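Local coordinates for CELL WALL surface anchor family protein (Streptococcus pneumoniae, PDB 2X9Z), which forms the repeating backbone of the pneumococcal pilus, a surface-anchored fibre probably linked to cell adhesion, at residues S131-F136 against N146-N151; N156-L161 against T203-G208; F181-A186 against Y215-R220. The protein carries 1 engineered substitution. All blocks are in the same frame, centred on the assembly; numbering follows the deposited sequence.

Interaction 1 of 3, residues S131-F136 against N146-N151; sequences SNDVTF and NTPKPN
Asp133 lays its carboxylate against the extended chain at Thr147 and Pro148, and a single oxygen, OD2, makes both close polar approaches. Thr147 OG1 donates to Asp133 OD2 at 2.7 Å, arriving from above the carboxylate plane, 39° out of it. Asp133 OD2 also lies 2.7 Å from Pro148 O. The first torsion explains the reach: CG of Asp133 sits between the backbone N and the carbonyl carbon (chi1 65°), which lifts the carboxylate from strand 130-139 toward the loop. The other oxygen, Asp133 OD1, rests 3.9 Å from Pro150 CG, a plain packing contact.

Thr147 OG1 is gripped from a second direction by a water that donates to it and to Val134 O, the latter at 3.0 Å. Further along the strand, Thr135 CG2 packs 3.5 Å from Thr147 OG1, whereas Thr135 OG1 bonds to Asn137 and Thr147 N to the hydroxyl of Ser54. On the loop itself, Lys149 NZ donates to Thr147 O at 2.9 Å, in the carbonyl plane, and also to Tyr229 O.

The contact fastens the connector between strands 130-139 and 159-166 back onto the first of them. Asn132, next to Asp133 in the strand, points the opposite way and is joined through CG to Lys7 NZ, an intramolecular isopeptide bond that ties strand 130-139 to strand 4-9. One face of the strand thus carries a covalent link, and the other a buried acid held by the Thr147 hydroxyl, with Pro148 O close to the same carboxylate oxygen.

Interaction 2 of 3, residues N156-L161 against T203-G208; sequences NGDLTL and TVTVNG
The carboxylate of Asp158 and the amide of Asn207 meet almost perpendicularly, their planes 81° apart. Asn207 ND2 donates to Asp158 OD1 at 2.8 Å in a nearly straight bond; the oxygen lies in the amide plane, whereas the nitrogen stands well above the carboxylate plane, 53° out of it. A water donates to the same OD1 and to Asn156 O, with a weak bond from Gly208 N.

Beyond this end the backbones form an antiparallel pair. Leu159 and Val206 exchange two hydrogen bonds, each 2.9 Å between N of one and O of the other, and Leu161 and Val204 repeat the pattern, with Leu161 N to Val204 O at 2.8 Å. In the non-hydrogen-bonded pair between them, Thr160 OG1 and Thr205 OG1 share a hydrogen bond of 2.7 Å. Both hydroxyls stand beside their own backbone N, which brings them together across the strands.

Strand 203-206 edges one sheet of the Cna-B-like sandwich. On the apolar face, packed on the facing sheet, Leu159 and Val206 meet Leu183 and Phe217, and Leu161 meets Phe181 and Phe217. The chemistry implies an edge pair with a polar, largely solvent-facing side and an apolar side turned to the core.

Interaction 3 of 3, residues F181-A186 against Y215-R220; sequences FDLVNA and YKFVER
Leu183 CD1 sits over the centre of the Phe217 ring, 3.6 Å from the centroid and only 8° off the normal, a CH-pi contact at the tight heart of this strand pair. The same methyl reaches Tyr215 CB at 3.7 Å, and Phe181 CB approaches Phe217 CD1 at 4.0 Å. Phe181 lies alongside the chain of Glu219, its ring nearly perpendicular to the carboxylate. Leu161 of strand 159-166 touches both phenylalanines from the facing sheet.

Four backbone bonds hold the antiparallel strands, among them Val218 N to Asp182 O at 2.8 Å. Strands 191-197, 179-185 and 215-219 form one sheet of a Cna-B-like beta sandwich, and this pair includes an outermost strand, 215-219.

The opposite face is more exposed and wetter. There Val184 CG2 and Val218 CG2 pack at 3.9 Å. The exposed Arg220 grips Asp182 side-on in a salt bridge, NH2 to OD1 and NE to OD2, both 2.9 Å; OD1 also accepts from Thr194, and a water joins OD2 to Val218 O. The other end is buried: Lys216 runs past Val184 to Asp133 of strand 130-139, where its NZ salt-bridges Glu255 and donates to a water at 2.8 Å that also contacts Ala186 O.

How the interactions relate
Interactions 2 and 3 belong to the two facing sheets of one sandwich, their centres about 12 Å apart; Leu161 CD2 comes within 3.4 Å of Phe181 CD1 in the apolar layer between them. Both are antiparallel ladders and partly buried, but interaction 2 is the more exposed, its centre about 22 Å from the chain centre against about 11 Å for interaction 3. The outer face is polar in interaction 2, mixed apolar and charged in interaction 3. Interaction 1 is buried, its centre about 3 Å from the chain centre, and joins strand to loop through side chains and water. That loop reaches interaction 3, where Asn151 O lies 2.8 Å from Tyr215 N, probably a hydrogen bond.

Interaction 1 of 3, residues S131-F136 against N146-N151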
ATOM      1  N   SER A 131      -4.090   6.696  -9.378  1.00 11.22           N
ATOM      2  CA  SER A 131      -3.771   5.322  -9.052  1.00 12.28           C
ATOM      3  C   SER A 131      -3.860   5.061  -7.555  1.00 11.58           C
ATOM      4  O   SER A 131      -4.230   5.923  -6.766  1.00 12.60           O
ATOM      5  CB  SER A 131      -2.363   4.997  -9.543  1.00 13.41           C
ATOM      6  OG  SER A 131      -2.157   3.601  -9.629  1.00 13.81           O
ATOM      7  N   ASN A 132      -3.495   3.856  -7.163  1.00 13.67           N
ATOM      8  CA  ASN A 132      -3.486   3.518  -5.758  1.00 13.72           C
ATOM      9  C   ASN A 132      -2.303   2.615  -5.480  1.00 14.10           C
ATOM     10  O   ASN A 132      -1.654   2.143  -6.409  1.00 16.36           O
ATOM     11  CB  ASN A 132      -4.794   2.842  -5.396  1.00 14.27           C
ATOM     12  CG  ASN A 132      -4.937   1.491  -6.023  1.00 15.75           C
ATOM     13  OD1 ASN A 132      -5.055   1.300  -7.230  1.00 16.45           O
ATOM     14  N   ASP A 133      -1.998   2.400  -4.206  1.00 13.89           N
ATOM     15  CA  ASP A 133      -0.871   1.555  -3.821  1.00 13.27           C
ATOM     16  C   ASP A 133      -1.263   0.697  -2.627  1.00 12.65           C
ATOM     17  O   ASP A 133      -1.830   1.196  -1.660  1.00 12.55           O
ATOM     18  CB  ASP A 133       0.402   2.372  -3.531  1.00 15.12           C
ATOM     19  CG  ASP A 133       0.270   3.298  -2.323  1.00 14.75           C
ATOM     20  OD1 ASP A 133      -0.447   4.320  -2.412  1.00 16.38           O
ATOM     21  OD2 ASP A 133       0.920   3.020  -1.285  1.00 13.49           O
ATOM     22  N   VAL A 134      -0.969  -0.595  -2.719  1.00 13.55           N
ATOM     23  CA  VAL A 134      -1.346  -1.561  -1.699  1.00 13.61           C
ATOM     24  C   VAL A 134      -0.127  -2.341  -1.255  1.00 11.81           C
ATOM     25  O   VAL A 134       0.795  -2.593  -2.046  1.00 13.80           O
ATOM     26  CB  VAL A 134      -2.371  -2.569  -2.253  1.00 12.95           C
ATOM     27  CG1 VAL A 134      -2.452  -3.819  -1.372  1.00 15.18           C
ATOM     28  CG2 VAL A 134      -3.721  -1.922  -2.382  1.00 14.78           C
ATOM     29  N   THR A 135      -0.118  -2.717   0.017  1.00 10.81           N
ATOM     30  CA  THR A 135       0.809  -3.727   0.494  1.00 11.02           C
ATOM     31  C   THR A 135       0.055  -4.809   1.225  1.00 10.91           C
ATOM     32  O   THR A 135      -0.980  -4.554   1.857  1.00 10.38           O
ATOM     33  CB  THR A 135       1.899  -3.181   1.465  1.00 14.19           C
ATOM     34  OG1 THR A 135       1.290  -2.530   2.597  1.00 14.01           O
ATOM     35  CG2 THR A 135       2.844  -2.232   0.758  1.00 16.10           C
ATOM     36  N   PHE A 136       0.582  -6.023   1.126  1.00 10.26           N
ATOM     37  CA  PHE A 136       0.206  -7.106   2.021  1.00 10.02           C
ATOM     38  C   PHE A 136       1.380  -7.304   2.965  1.00 10.37           C
ATOM     39  O   PHE A 136       2.466  -7.715   2.543  1.00 12.08           O
ATOM     40  CB  PHE A 136      -0.103  -8.395   1.256  1.00 11.55           C
ATOM     41  CG  PHE A 136      -0.514  -9.543   2.135  1.00 12.11           C
ATOM     42  CD1 PHE A 136      -1.589  -9.418   3.008  1.00 11.69           C
ATOM     43  CD2 PHE A 136       0.171 -10.751   2.091  1.00 12.61           C
ATOM     44  CE1 PHE A 136      -1.975 -10.471   3.819  1.00 11.91           C
ATOM     45  CE2 PHE A 136      -0.216 -11.813   2.900  1.00 12.54           C
ATOM     46  CZ  PHE A 136      -1.289 -11.669   3.761  1.00 12.73           C
ATOM     47  N   ASN A 146       3.033  -1.238   6.520  1.00  9.59           N
ATOM     48  CA  ASN A 146       1.847  -0.803   5.789  1.00  9.31           C
ATOM     49  C   ASN A 146       2.281  -0.129   4.483  1.00  9.18           C
ATOM     50  O   ASN A 146       3.453  -0.200   4.107  1.00 10.24           O
ATOM     51  CB  ASN A 146       0.985   0.115   6.656  1.00  9.93           C
ATOM     52  CG  ASN A 146       1.778   1.244   7.240  1.00 10.01           C
ATOM     53  OD1 ASN A 146       2.535   1.895   6.531  1.00 10.45           O
ATOM     54  ND2 ASN A 146       1.638   1.471   8.542  1.00 11.81           N
ATOM     55  N   THR A 147       1.357   0.517   3.777  1.00  9.00           N
ATOM     56  CA  THR A 147       1.647   0.981   2.424  1.00  9.12           C
ATOM     57  C   THR A 147       2.039   2.465   2.417  1.00  8.74           C
ATOM     58  O   THR A 147       1.624   3.227   3.285  1.00  8.10           O
ATOM     59  CB  THR A 147       0.452   0.696   1.478  1.00  9.36           C
ATOM     60  OG1 THR A 147       0.903   0.658   0.119  1.00 10.59           O
ATOM     61  CG2 THR A 147      -0.670   1.730   1.642  1.00 11.09           C
ATOM     62  N   PRO A 148       2.852   2.892   1.431  1.00  9.16           N
ATOM     63  CA  PRO A 148       3.185   4.326   1.356  1.00  9.81           C
ATOM     64  C   PRO A 148       1.955   5.247   1.262  1.00  9.95           C
ATOM     65  O   PRO A 148       0.945   4.893   0.641  1.00 10.06           O
ATOM     66  CB  PRO A 148       4.041   4.419   0.080  1.00  9.52           C
ATOM     67  CG  PRO A 148       4.706   3.083   0.023  1.00 10.22           C
ATOM     68  CD  PRO A 148       3.655   2.097   0.484  1.00  9.31           C
ATOM     69  N   LYS A 149       2.049   6.417   1.890  1.00 10.04           N
ATOM     70  CA  LYS A 149       1.037   7.462   1.758  1.00 10.27           C
ATOM     71  C   LYS A 149       1.588   8.524   0.801  1.00 10.14           C
ATOM     72  O   LYS A 149       2.595   9.168   1.107  1.00 11.13           O
ATOM     73  CB  LYS A 149       0.737   8.111   3.115  1.00  9.95           C
ATOM     74  CG  LYS A 149      -0.133   7.286   4.076  1.00 10.18           C
ATOM     75  CD  LYS A 149       0.626   6.088   4.658  1.00 10.52           C
ATOM     76  CE  LYS A 149      -0.276   5.138   5.437  1.00 10.65           C
ATOM     77  NZ  LYS A 149       0.506   3.930   5.852  1.00  9.74           N
ATOM     78  N   PRO A 150       0.945   8.709  -0.366  1.00 10.35           N
ATOM     79  CA  PRO A 150       1.474   9.702  -1.311  1.00 12.47           C
ATOM     80  C   PRO A 150       1.400  11.126  -0.767  1.00 10.37           C
ATOM     81  O   PRO A 150       0.522  11.446   0.038  1.00 11.21           O
ATOM     82  CB  PRO A 150       0.560   9.556  -2.532  1.00 14.48           C
ATOM     83  CG  PRO A 150      -0.055   8.217  -2.405  1.00 16.64           C
ATOM     84  CD  PRO A 150      -0.176   7.946  -0.934  1.00 12.08           C
ATOM     85  N   ASN A 151       2.329  11.974  -1.198  1.00 12.15           N
ATOM     86  CA  ASN A 151       2.336  13.377  -0.790  1.00 13.44           C
ATOM     87  C   ASN A 151       2.901  14.259  -1.886  1.00 14.06           C
ATOM     88  O   ASN A 151       3.706  13.812  -2.704  1.00 14.18           O
ATOM     89  CB  ASN A 151       3.157  13.566   0.489  1.00 12.77           C
ATOM     90  CG  ASN A 151       2.814  14.854   1.243  1.00 13.19           C
ATOM     91  OD1 ASN A 151       1.863  15.567   0.903  1.00 14.33           O
ATOM     92  ND2 ASN A 151       3.594  15.152   2.283  1.00 13.70           N
TER
HETATM   93  O   HOH W   1       2.766  -0.356  -1.852  1.00 16.99           O

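Interaction 2 of 3, residues N156-L161 against T203-G208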
ATOM      1  N   ASN A 156       8.216  24.872  -2.651  1.00 24.50           N
ATOM      2  CA  ASN A 156       9.537  25.049  -3.245  1.00 26.57           C
ATOM      3  C   ASN A 156      10.010  23.834  -4.035  1.00 26.93           C
ATOM      4  O   ASN A 156      11.104  23.841  -4.591  1.00 30.62           O
ATOM      5  CB  ASN A 156      10.577  25.400  -2.182  1.00 28.98           C
ATOM      6  CG  ASN A 156      10.160  26.572  -1.324  1.00 31.18           C
ATOM      7  OD1 ASN A 156       9.968  26.429  -0.117  1.00 32.05           O
ATOM      8  ND2 ASN A 156      10.022  27.741  -1.938  1.00 32.44           N
ATOM      9  N   GLY A 157       9.191  22.791  -4.078  1.00 24.93           N
ATOM     10  CA  GLY A 157       9.538  21.592  -4.818  1.00 24.37           C
ATOM     11  C   GLY A 157      10.388  20.627  -4.014  1.00 23.68           C
ATOM     12  O   GLY A 157      10.984  19.704  -4.570  1.00 23.91           O
ATOM     13  N   ASP A 158      10.441  20.837  -2.702  1.00 23.24           N
ATOM     14  CA  ASP A 158      11.206  19.964  -1.814  1.00 23.45           C
ATOM     15  C   ASP A 158      10.321  18.918  -1.146  1.00 19.82           C
ATOM     16  O   ASP A 158       9.185  19.203  -0.754  1.00 19.26           O
ATOM     17  CB  ASP A 158      11.933  20.786  -0.746  1.00 26.52           C
ATOM     18  CG  ASP A 158      13.055  21.635  -1.324  1.00 31.45           C
ATOM     19  OD1 ASP A 158      13.742  21.169  -2.256  1.00 31.58           O
ATOM     20  OD2 ASP A 158      13.255  22.769  -0.838  1.00 33.88           O
ATOM     21  N   LEU A 159      10.856  17.709  -1.016  1.00 17.17           N
ATOM     22  CA  LEU A 159      10.160  16.642  -0.306  1.00 16.29           C
ATOM     23  C   LEU A 159      11.147  15.894   0.588  1.00 14.27           C
ATOM     24  O   LEU A 159      12.116  15.305   0.100  1.00 15.79           O
ATOM     25  CB  LEU A 159       9.486  15.679  -1.285  1.00 17.04           C
ATOM     26  CG  LEU A 159       8.635  14.527  -0.737  1.00 16.68           C
ATOM     27  CD1 LEU A 159       7.562  15.008   0.247  1.00 16.69           C
ATOM     28  CD2 LEU A 159       8.006  13.765  -1.889  1.00 18.47           C
ATOM     29  N   THR A 160      10.904  15.950   1.893  1.00 13.47           N
ATOM     30  CA  THR A 160      11.817  15.399   2.888  1.00 14.62           C
ATOM     31  C   THR A 160      11.277  14.130   3.540  1.00 13.53           C
ATOM     32  O   THR A 160      10.139  14.083   4.014  1.00 12.92           O
ATOM     33  CB  THR A 160      12.129  16.434   3.986  1.00 16.29           C
ATOM     34  OG1 THR A 160      12.741  17.583   3.392  1.00 16.48           O
ATOM     35  CG2 THR A 160      13.070  15.849   5.035  1.00 18.15           C
ATOM     36  N   LEU A 161      12.120  13.106   3.558  1.00 14.17           N
ATOM     37  CA  LEU A 161      11.842  11.854   4.241  1.00 13.47           C
ATOM     38  C   LEU A 161      12.532  11.855   5.608  1.00 11.70           C
ATOM     39  O   LEU A 161      13.726  12.161   5.701  1.00 12.40           O
ATOM     40  CB  LEU A 161      12.379  10.710   3.385  1.00 15.29           C
ATOM     41  CG  LEU A 161      12.371   9.298   3.954  1.00 17.66           C
ATOM     42  CD1 LEU A 161      10.963   8.819   4.139  1.00 18.93           C
ATOM     43  CD2 LEU A 161      13.125   8.370   3.020  1.00 20.98           C
ATOM     44  N   THR A 203      17.237  12.030   8.076  1.00 14.63           N
ATOM     45  CA  THR A 203      16.458  12.747   7.072  1.00 14.90           C
ATOM     46  C   THR A 203      17.192  12.814   5.751  1.00 13.76           C
ATOM     47  O   THR A 203      18.422  12.838   5.708  1.00 16.21           O
ATOM     48  CB  THR A 203      16.126  14.192   7.497  1.00 17.16           C
ATOM     49  OG1 THR A 203      17.329  14.970   7.566  1.00 21.07           O
ATOM     50  CG2 THR A 203      15.414  14.224   8.833  1.00 18.76           C
ATOM     51  N   VAL A 204      16.418  12.860   4.674  1.00 15.28           N
ATOM     52  CA  VAL A 204      16.958  13.087   3.346  1.00 17.14           C
ATOM     53  C   VAL A 204      15.917  13.839   2.514  1.00 17.42           C
ATOM     54  O   VAL A 204      14.718  13.571   2.618  1.00 16.16           O
ATOM     55  CB  VAL A 204      17.380  11.761   2.682  1.00 18.33           C
ATOM     56  CG1 VAL A 204      16.184  10.834   2.493  1.00 18.21           C
ATOM     57  CG2 VAL A 204      18.099  12.020   1.363  1.00 20.88           C
ATOM     58  N   THR A 205      16.377  14.791   1.706  1.00 17.71           N
ATOM     59  CA  THR A 205      15.481  15.652   0.944  1.00 18.27           C
ATOM     60  C   THR A 205      15.735  15.536  -0.550  1.00 18.84           C
ATOM     61  O   THR A 205      16.885  15.513  -0.997  1.00 22.09           O
ATOM     62  CB  THR A 205      15.627  17.130   1.367  1.00 19.27           C
ATOM     63  OG1 THR A 205      15.350  17.256   2.766  1.00 20.77           O
ATOM     64  CG2 THR A 205      14.672  18.020   0.574  1.00 20.52           C
ATOM     65  N   VAL A 206      14.653  15.451  -1.313  1.00 16.19           N
ATOM     66  CA  VAL A 206      14.724  15.526  -2.763  1.00 16.98           C
ATOM     67  C   VAL A 206      14.247  16.906  -3.208  1.00 17.97           C
ATOM     68  O   VAL A 206      13.221  17.396  -2.740  1.00 17.77           O
ATOM     69  CB  VAL A 206      13.874  14.431  -3.427  1.00 18.66           C
ATOM     70  CG1 VAL A 206      13.915  14.571  -4.942  1.00 19.83           C
ATOM     71  CG2 VAL A 206      14.357  13.050  -2.998  1.00 20.36           C
ATOM     72  N   ASN A 207      15.006  17.542  -4.092  1.00 20.30           N
ATOM     73  CA  ASN A 207      14.666  18.883  -4.546  1.00 23.37           C
ATOM     74  C   ASN A 207      14.173  18.867  -5.990  1.00 25.16           C
ATOM     75  O   ASN A 207      14.313  17.863  -6.686  1.00 26.62           O
ATOM     76  CB  ASN A 207      15.881  19.811  -4.425  1.00 24.92           C
ATOM     77  CG  ASN A 207      16.715  19.536  -3.180  1.00 27.30           C
ATOM     78  OD1 ASN A 207      17.839  19.039  -3.272  1.00 28.87           O
ATOM     79  ND2 ASN A 207      16.176  19.875  -2.014  1.00 27.32           N
ATOM     80  N   GLY A 208      13.582  19.976  -6.428  1.00 28.57           N
ATOM     81  CA  GLY A 208      13.262  20.170  -7.831  1.00 29.69           C
ATOM     82  C   GLY A 208      12.077  19.379  -8.354  1.00 29.44           C
ATOM     83  O   GLY A 208      11.993  19.103  -9.553  1.00 32.04           O
TER
HETATM   84  O   HOH W   2      13.376  22.628  -4.279  1.00 30.83           O

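Interaction 3 of 3, residues F181-A186 against Y215-R220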
ATOM      1  N   PHE A 181      15.540   4.278  -0.743  1.00 10.37           N
ATOM      2  CA  PHE A 181      14.148   4.495  -1.123  1.00 10.96           C
ATOM      3  C   PHE A 181      14.064   4.925  -2.572  1.00 13.21           C
ATOM      4  O   PHE A 181      14.867   5.727  -3.034  1.00 13.74           O
ATOM      5  CB  PHE A 181      13.502   5.601  -0.279  1.00 11.54           C
ATOM      6  CG  PHE A 181      13.486   5.311   1.190  1.00 12.33           C
ATOM      7  CD1 PHE A 181      14.624   5.500   1.962  1.00 13.75           C
ATOM      8  CD2 PHE A 181      12.326   4.863   1.811  1.00 13.84           C
ATOM      9  CE1 PHE A 181      14.604   5.240   3.326  1.00 15.94           C
ATOM     10  CE2 PHE A 181      12.301   4.600   3.174  1.00 14.89           C
ATOM     11  CZ  PHE A 181      13.442   4.784   3.925  1.00 16.17           C
ATOM     12  N   ASP A 182      13.075   4.405  -3.279  1.00 11.98           N
ATOM     13  CA  ASP A 182      12.763   4.916  -4.598  1.00 12.65           C
ATOM     14  C   ASP A 182      11.625   5.914  -4.473  1.00 13.17           C
ATOM     15  O   ASP A 182      10.555   5.594  -3.942  1.00 13.61           O
ATOM     16  CB  ASP A 182      12.392   3.768  -5.526  1.00 13.81           C
ATOM     17  CG  ASP A 182      13.574   2.870  -5.819  1.00 15.93           C
ATOM     18  OD1 ASP A 182      14.592   3.379  -6.336  1.00 16.52           O
ATOM     19  OD2 ASP A 182      13.498   1.663  -5.521  1.00 18.11           O
ATOM     20  N   LEU A 183      11.872   7.142  -4.914  1.00 12.89           N
ATOM     21  CA  LEU A 183      10.809   8.127  -4.997  1.00 13.44           C
ATOM     22  C   LEU A 183      10.085   7.907  -6.324  1.00 13.53           C
ATOM     23  O   LEU A 183      10.673   8.045  -7.394  1.00 14.54           O
ATOM     24  CB  LEU A 183      11.364   9.549  -4.894  1.00 15.09           C
ATOM     25  CG  LEU A 183      10.297  10.646  -4.812  1.00 16.53           C
ATOM     26  CD1 LEU A 183       9.511  10.562  -3.511  1.00 15.93           C
ATOM     27  CD2 LEU A 183      10.914  12.031  -4.977  1.00 21.10           C
ATOM     28  N   VAL A 184       8.812   7.539  -6.233  1.00 14.95           N
ATOM     29  CA  VAL A 184       8.018   7.141  -7.387  1.00 16.11           C
ATOM     30  C   VAL A 184       6.883   8.136  -7.574  1.00 16.40           C
ATOM     31  O   VAL A 184       6.273   8.579  -6.602  1.00 15.90           O
ATOM     32  CB  VAL A 184       7.417   5.733  -7.148  1.00 17.24           C
ATOM     33  CG1 VAL A 184       6.640   5.246  -8.364  1.00 19.19           C
ATOM     34  CG2 VAL A 184       8.518   4.736  -6.761  1.00 18.32           C
ATOM     35  N   ASN A 185       6.609   8.501  -8.821  1.00 17.59           N
ATOM     36  CA  ASN A 185       5.414   9.268  -9.137  1.00 18.48           C
ATOM     37  C   ASN A 185       4.218   8.388  -8.789  1.00 16.89           C
ATOM     38  O   ASN A 185       4.055   7.325  -9.379  1.00 19.40           O
ATOM     39  CB  ASN A 185       5.410   9.635 -10.626  1.00 21.12           C
ATOM     40  CG  ASN A 185       4.183  10.432 -11.037  1.00 21.78           C
ATOM     41  OD1 ASN A 185       3.071  10.169 -10.591  1.00 23.01           O
ATOM     42  ND2 ASN A 185       4.384  11.400 -11.915  1.00 22.22           N
ATOM     43  N   ALA A 186       3.403   8.804  -7.818  1.00 15.44           N
ATOM     44  CA  ALA A 186       2.342   7.946  -7.294  1.00 13.64           C
ATOM     45  C   ALA A 186       1.215   7.763  -8.300  1.00 13.11           C
ATOM     46  O   ALA A 186       0.445   6.811  -8.217  1.00 15.13           O
ATOM     47  CB  ALA A 186       1.802   8.499  -5.983  1.00 14.67           C
ATOM     48  N   TYR A 215       3.910  12.096  -4.924  1.00 16.41           N
ATOM     49  CA  TYR A 215       4.981  11.113  -4.982  1.00 14.70           C
ATOM     50  C   TYR A 215       4.925  10.215  -3.757  1.00 14.05           C
ATOM     51  O   TYR A 215       4.228  10.505  -2.788  1.00 14.86           O
ATOM     52  CB  TYR A 215       6.348  11.798  -4.991  1.00 15.22           C
ATOM     53  CG  TYR A 215       6.581  12.780  -6.117  1.00 15.86           C
ATOM     54  CD1 TYR A 215       7.210  12.383  -7.289  1.00 18.45           C
ATOM     55  CD2 TYR A 215       6.202  14.109  -5.992  1.00 16.97           C
ATOM     56  CE1 TYR A 215       7.435  13.284  -8.319  1.00 19.71           C
ATOM     57  CE2 TYR A 215       6.423  15.017  -7.012  1.00 18.74           C
ATOM     58  CZ  TYR A 215       7.045  14.600  -8.174  1.00 20.37           C
ATOM     59  OH  TYR A 215       7.272  15.499  -9.188  1.00 23.60           O
ATOM     60  N   LYS A 216       5.677   9.124  -3.801  1.00 13.48           N
ATOM     61  CA  LYS A 216       5.775   8.232  -2.654  1.00 13.36           C
ATOM     62  C   LYS A 216       7.210   7.732  -2.550  1.00 12.86           C
ATOM     63  O   LYS A 216       7.827   7.417  -3.566  1.00 13.56           O
ATOM     64  CB  LYS A 216       4.801   7.055  -2.798  1.00 14.61           C
ATOM     65  CG  LYS A 216       4.961   6.248  -4.087  1.00 14.51           C
ATOM     66  CD  LYS A 216       3.882   5.164  -4.249  1.00 15.37           C
ATOM     67  CE  LYS A 216       4.126   4.330  -5.506  1.00 16.40           C
ATOM     68  NZ  LYS A 216       3.040   3.348  -5.782  1.00 18.02           N
ATOM     69  N   PHE A 217       7.748   7.674  -1.329  1.00 11.80           N
ATOM     70  CA  PHE A 217       9.019   6.994  -1.095  1.00 11.92           C
ATOM     71  C   PHE A 217       8.703   5.529  -0.821  1.00 11.48           C
ATOM     72  O   PHE A 217       8.010   5.213   0.158  1.00 14.51           O
ATOM     73  CB  PHE A 217       9.769   7.555   0.120  1.00 11.44           C
ATOM     74  CG  PHE A 217      10.387   8.909  -0.094  1.00 12.85           C
ATOM     75  CD1 PHE A 217      11.577   9.052  -0.797  1.00 13.64           C
ATOM     76  CD2 PHE A 217       9.801  10.038   0.456  1.00 15.08           C
ATOM     77  CE1 PHE A 217      12.156  10.304  -0.969  1.00 15.08           C
ATOM     78  CE2 PHE A 217      10.373  11.287   0.292  1.00 16.49           C
ATOM     79  CZ  PHE A 217      11.549  11.423  -0.424  1.00 16.01           C
ATOM     80  N   VAL A 218       9.211   4.632  -1.661  1.00 10.99           N
ATOM     81  CA  VAL A 218       9.013   3.205  -1.445  1.00 11.66           C
ATOM     82  C   VAL A 218      10.323   2.614  -0.924  1.00 11.03           C
ATOM     83  O   VAL A 218      11.335   2.612  -1.622  1.00 10.16           O
ATOM     84  CB  VAL A 218       8.575   2.483  -2.746  1.00 12.23           C
ATOM     85  CG1 VAL A 218       8.224   1.038  -2.460  1.00 13.21           C
ATOM     86  CG2 VAL A 218       7.396   3.209  -3.408  1.00 13.46           C
ATOM     87  N   GLU A 219      10.306   2.140   0.316  1.00 10.07           N
ATOM     88  CA  GLU A 219      11.505   1.574   0.919  1.00 10.93           C
ATOM     89  C   GLU A 219      11.898   0.276   0.220  1.00 10.24           C
ATOM     90  O   GLU A 219      11.081  -0.642   0.091  1.00 12.58           O
ATOM     91  CB  GLU A 219      11.258   1.311   2.402  1.00 10.31           C
ATOM     92  CG  GLU A 219      12.479   0.848   3.174  1.00 12.51           C
ATOM     93  CD  GLU A 219      12.214   0.796   4.661  1.00 12.68           C
ATOM     94  OE1 GLU A 219      11.916   1.860   5.247  1.00 11.79           O
ATOM     95  OE2 GLU A 219      12.299  -0.302   5.250  1.00 14.37           O
ATOM     96  N   ARG A 220      13.134   0.199  -0.262  1.00 10.32           N
ATOM     97  CA  ARG A 220      13.647  -1.093  -0.685  1.00 10.81           C
ATOM     98  C   ARG A 220      13.791  -1.989   0.550  1.00 11.77           C
ATOM     99  O   ARG A 220      14.294  -1.558   1.580  1.00 12.15           O
ATOM    100  CB  ARG A 220      14.980  -0.933  -1.404  1.00 11.72           C
ATOM    101  CG  ARG A 220      14.886  -0.132  -2.711  1.00 13.79           C
ATOM    102  CD  ARG A 220      16.192  -0.148  -3.475  1.00 15.05           C
ATOM    103  NE  ARG A 220      16.113   0.698  -4.659  1.00 16.17           N
ATOM    104  CZ  ARG A 220      17.115   0.893  -5.504  1.00 16.90           C
ATOM    105  NH1 ARG A 220      18.280   0.296  -5.293  1.00 18.08           N
ATOM    106  NH2 ARG A 220      16.949   1.681  -6.558  1.00 18.95           N
TER
HETATM  107  O   HOH W   3      11.555   0.694  -3.899  1.00 19.51           O
HETATM  108  O   HOH W   4       2.907   4.647  -8.762  1.00 19.72           O
HETATM  109  O   HOH W   5       0.579   4.637  -6.397  1.00 17.16           O